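Long-range contact in CrtC domain-containing protein (Fusarium vanettenii 77-13-4, PDB 7A0Q), which probably hydrates the isoflavonoid phytoalexin kievitone, acting as a kievitone hydratase of the lyase class: residues 100-105 / 306-311. Sequence-based numbering, arbitrary orientation.
Sequences YHQYVT and QELVGE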
ATOM      1  N   TYR A 100     -11.480  -7.590  12.373  1.00 25.27           N
ATOM      2  CA  TYR A 100     -10.402  -7.731  11.402  1.00 21.75           C
ATOM      3  C   TYR A 100     -10.277  -9.187  10.983  1.00 24.33           C
ATOM      4  O   TYR A 100     -10.296 -10.082  11.831  1.00 25.13           O
ATOM      5  CB  TYR A 100      -9.091  -7.222  12.009  1.00 25.00           C
ATOM      6  CG  TYR A 100      -7.834  -7.466  11.196  1.00 22.66           C
ATOM      7  CD1 TYR A 100      -7.507  -6.651  10.118  1.00 22.99           C
ATOM      8  CD2 TYR A 100      -6.948  -8.488  11.538  1.00 22.68           C
ATOM      9  CE1 TYR A 100      -6.342  -6.855   9.392  1.00 20.07           C
ATOM     10  CE2 TYR A 100      -5.777  -8.702  10.814  1.00 22.98           C
ATOM     11  CZ  TYR A 100      -5.483  -7.887   9.739  1.00 21.95           C
ATOM     12  OH  TYR A 100      -4.328  -8.096   9.010  1.00 20.63           O
ATOM     13  N   HIS A 101     -10.160  -9.418   9.676  1.00 22.10           N
ATOM     14  CA  HIS A 101      -9.955 -10.752   9.131  1.00 20.78           C
ATOM     15  C   HIS A 101      -8.849 -10.698   8.094  1.00 22.87           C
ATOM     16  O   HIS A 101      -8.739  -9.718   7.353  1.00 20.87           O
ATOM     17  CB  HIS A 101     -11.234 -11.293   8.501  1.00 23.16           C
ATOM     18  CG  HIS A 101     -12.354 -11.448   9.481  1.00 28.39           C
ATOM     19  ND1 HIS A 101     -12.466 -12.541  10.312  1.00 29.83           N
ATOM     20  CD2 HIS A 101     -13.386 -10.629   9.791  1.00 28.07           C
ATOM     21  CE1 HIS A 101     -13.531 -12.399  11.080  1.00 28.76           C
ATOM     22  NE2 HIS A 101     -14.105 -11.247  10.786  1.00 29.31           N
ATOM     23  N   GLN A 102      -8.039 -11.754   8.040  1.00 22.07           N
ATOM     24  CA  GLN A 102      -6.924 -11.804   7.106  1.00 18.61           C
ATOM     25  C   GLN A 102      -6.623 -13.247   6.737  1.00 20.06           C
ATOM     26  O   GLN A 102      -6.953 -14.181   7.473  1.00 21.47           O
ATOM     27  CB  GLN A 102      -5.661 -11.153   7.688  1.00 19.97           C
ATOM     28  CG  GLN A 102      -5.209 -11.701   9.049  1.00 19.67           C
ATOM     29  CD  GLN A 102      -4.445 -13.014   8.965  1.00 24.06           C
ATOM     30  OE1 GLN A 102      -3.674 -13.247   8.033  1.00 22.17           O
ATOM     31  NE2 GLN A 102      -4.663 -13.885   9.949  1.00 26.68           N
ATOM     32  N   TYR A 103      -5.954 -13.412   5.600  1.00 18.46           N
ATOM     33  CA  TYR A 103      -5.389 -14.705   5.241  1.00 18.08           C
ATOM     34  C   TYR A 103      -4.249 -14.504   4.257  1.00 20.41           C
ATOM     35  O   TYR A 103      -4.127 -13.452   3.621  1.00 17.94           O
ATOM     36  CB  TYR A 103      -6.446 -15.643   4.641  1.00 20.55           C
ATOM     37  CG  TYR A 103      -6.840 -15.295   3.220  1.00 17.70           C
ATOM     38  CD1 TYR A 103      -7.813 -14.335   2.972  1.00 18.94           C
ATOM     39  CD2 TYR A 103      -6.246 -15.923   2.137  1.00 21.69           C
ATOM     40  CE1 TYR A 103      -8.185 -14.016   1.685  1.00 18.00           C
ATOM     41  CE2 TYR A 103      -6.617 -15.612   0.836  1.00 23.80           C
ATOM     42  CZ  TYR A 103      -7.586 -14.654   0.620  1.00 18.66           C
ATOM     43  OH  TYR A 103      -7.963 -14.330  -0.664  1.00 20.37           O
ATOM     44  N   VAL A 104      -3.418 -15.538   4.152  1.00 19.51           N
ATOM     45  CA  VAL A 104      -2.343 -15.644   3.171  1.00 19.25           C
ATOM     46  C   VAL A 104      -2.488 -17.009   2.519  1.00 24.69           C
ATOM     47  O   VAL A 104      -2.585 -18.022   3.222  1.00 24.83           O
ATOM     48  CB  VAL A 104      -0.947 -15.515   3.816  1.00 18.83           C
ATOM     49  CG1 VAL A 104       0.149 -15.571   2.746  1.00 18.37           C
ATOM     50  CG2 VAL A 104      -0.823 -14.259   4.678  1.00 19.62           C
ATOM     51  N   THR A 105      -2.523 -17.047   1.189  1.00 19.52           N
ATOM     52  CA  THR A 105      -2.625 -18.310   0.464  1.00 19.93           C
ATOM     53  C   THR A 105      -1.469 -18.424  -0.524  1.00 25.03           C
ATOM     54  O   THR A 105      -1.159 -17.474  -1.250  1.00 20.52           O
ATOM     55  CB  THR A 105      -4.004 -18.455  -0.218  1.00 20.94           C
ATOM     56  OG1 THR A 105      -4.134 -19.772  -0.766  1.00 25.34           O
ATOM     57  CG2 THR A 105      -4.209 -17.423  -1.319  1.00 21.25           C
ATOM     58  N   GLN A 306      -3.430  -6.052  13.237  1.00 20.81           N
ATOM     59  CA  GLN A 306      -3.606  -5.858  11.794  1.00 22.09           C
ATOM     60  C   GLN A 306      -2.485  -6.571  11.047  1.00 20.76           C
ATOM     61  O   GLN A 306      -1.869  -6.027  10.126  1.00 20.96           O
ATOM     62  CB  GLN A 306      -3.653  -4.376  11.423  1.00 20.68           C
ATOM     63  CG  GLN A 306      -4.693  -3.564  12.186  1.00 21.10           C
ATOM     64  CD  GLN A 306      -4.839  -2.155  11.654  1.00 21.35           C
ATOM     65  OE1 GLN A 306      -5.386  -1.944  10.577  1.00 20.64           O
ATOM     66  NE2 GLN A 306      -4.328  -1.179  12.401  1.00 20.16           N
ATOM     67  N   GLU A 307      -2.214  -7.819  11.440  1.00 19.49           N
ATOM     68  CA  GLU A 307      -1.104  -8.598  10.904  1.00 18.25           C
ATOM     69  C   GLU A 307      -1.596  -9.674   9.942  1.00 21.57           C
ATOM     70  O   GLU A 307      -2.427 -10.516  10.307  1.00 21.10           O
ATOM     71  CB  GLU A 307      -0.301  -9.246  12.030  1.00 17.83           C
ATOM     72  CG  GLU A 307       0.903 -10.011  11.513  1.00 20.77           C
ATOM     73  CD  GLU A 307       1.592 -10.810  12.604  1.00 21.73           C
ATOM     74  OE1 GLU A 307       0.889 -11.310  13.511  1.00 25.69           O
ATOM     75  OE2 GLU A 307       2.830 -10.933  12.539  1.00 22.14           O
ATOM     76  N   LEU A 308      -1.068  -9.651   8.720  1.00 19.00           N
ATOM     77  CA  LEU A 308      -1.204 -10.761   7.788  1.00 19.58           C
ATOM     78  C   LEU A 308      -0.207 -11.839   8.188  1.00 22.30           C
ATOM     79  O   LEU A 308       1.003 -11.595   8.173  1.00 19.95           O
ATOM     80  CB  LEU A 308      -0.934 -10.291   6.358  1.00 21.27           C
ATOM     81  CG  LEU A 308      -1.692  -9.047   5.883  1.00 21.15           C
ATOM     82  CD1 LEU A 308      -1.242  -8.616   4.503  1.00 23.27           C
ATOM     83  CD2 LEU A 308      -3.158  -9.349   5.858  1.00 21.43           C
ATOM     84  N   VAL A 309      -0.699 -13.024   8.543  1.00 23.34           N
ATOM     85  CA  VAL A 309       0.126 -14.057   9.163  1.00 23.84           C
ATOM     86  C   VAL A 309       0.491 -15.101   8.118  1.00 20.01           C
ATOM     87  O   VAL A 309      -0.365 -15.856   7.644  1.00 24.72           O
ATOM     88  CB  VAL A 309      -0.582 -14.708  10.354  1.00 20.64           C
ATOM     89  CG1 VAL A 309       0.318 -15.785  10.947  1.00 25.39           C
ATOM     90  CG2 VAL A 309      -0.936 -13.661  11.387  1.00 21.05           C
ATOM     91  N   GLY A 310       1.776 -15.171   7.784  1.00 20.43           N
ATOM     92  CA  GLY A 310       2.273 -16.138   6.835  1.00 23.02           C
ATOM     93  C   GLY A 310       2.992 -17.280   7.532  1.00 26.15           C
ATOM     94  O   GLY A 310       3.087 -17.343   8.753  1.00 28.44           O
ATOM     95  N   GLU A 311       3.508 -18.191   6.714  1.00 25.84           N
ATOM     96  CA  GLU A 311       4.294 -19.302   7.228  1.00 29.19           C
ATOM     97  C   GLU A 311       5.766 -18.955   7.401  1.00 34.43           C
ATOM     98  O   GLU A 311       6.466 -19.644   8.150  1.00 36.44           O
ATOM     99  CB  GLU A 311       4.138 -20.515   6.305  1.00 30.60           C
ATOM    100  CG  GLU A 311       2.691 -20.994   6.204  1.00 37.12           C
ATOM    101  CD  GLU A 311       2.539 -22.314   5.467  1.00 50.46           C
ATOM    102  OE1 GLU A 311       2.742 -22.342   4.231  1.00 48.54           O
ATOM    103  OE2 GLU A 311       2.207 -23.324   6.126  1.00 56.93           O
TER
HETATM  104  O   HOH W   1      -2.945 -15.976   7.707  1.00 26.89           O
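Tyr-100 lays one face of its ring over the backbone of Gln-306, whose CA sits 3.8 Å from the ring centroid in a CH-pi contact. With CG anti to the backbone N (chi1 172°), the phenol is carried toward segment 306-311, and Tyr-100 OH lies 3.6 Å from Leu-308 CD2. The amide of Gln-306 is held within its own domain, OE1 accepting from Phe-321 N and NE2 donating to Thr-303 O. Next along strand 100-107, chi1 of Gln-102 (54°) sets CG between the backbone N and the carbonyl carbon, 3.3 Å from Glu-307 O. The bend at chi2 then brings OE1 to Val-309 N, from which it accepts a nearly straight hydrogen bond (170°) of 3.0 Å. The donor stands well above the carbonyl plane of the amide. Strand 100-107 belongs to the N-terminal lipocalin domain and strand 295-308 to the closed eight-stranded barrel of the C-terminal one, so side chains, rather than backbone pairing, join the two calycin-type domains here. A water donates to both Gln-102 OE1 and Val-309 O, giving the amide oxygen a second bond. CB of Gln-102 packs 3.6 Å from CD2 of Leu-308, while CG2 of Val-104 rests 3.4 Å from Val-309 O.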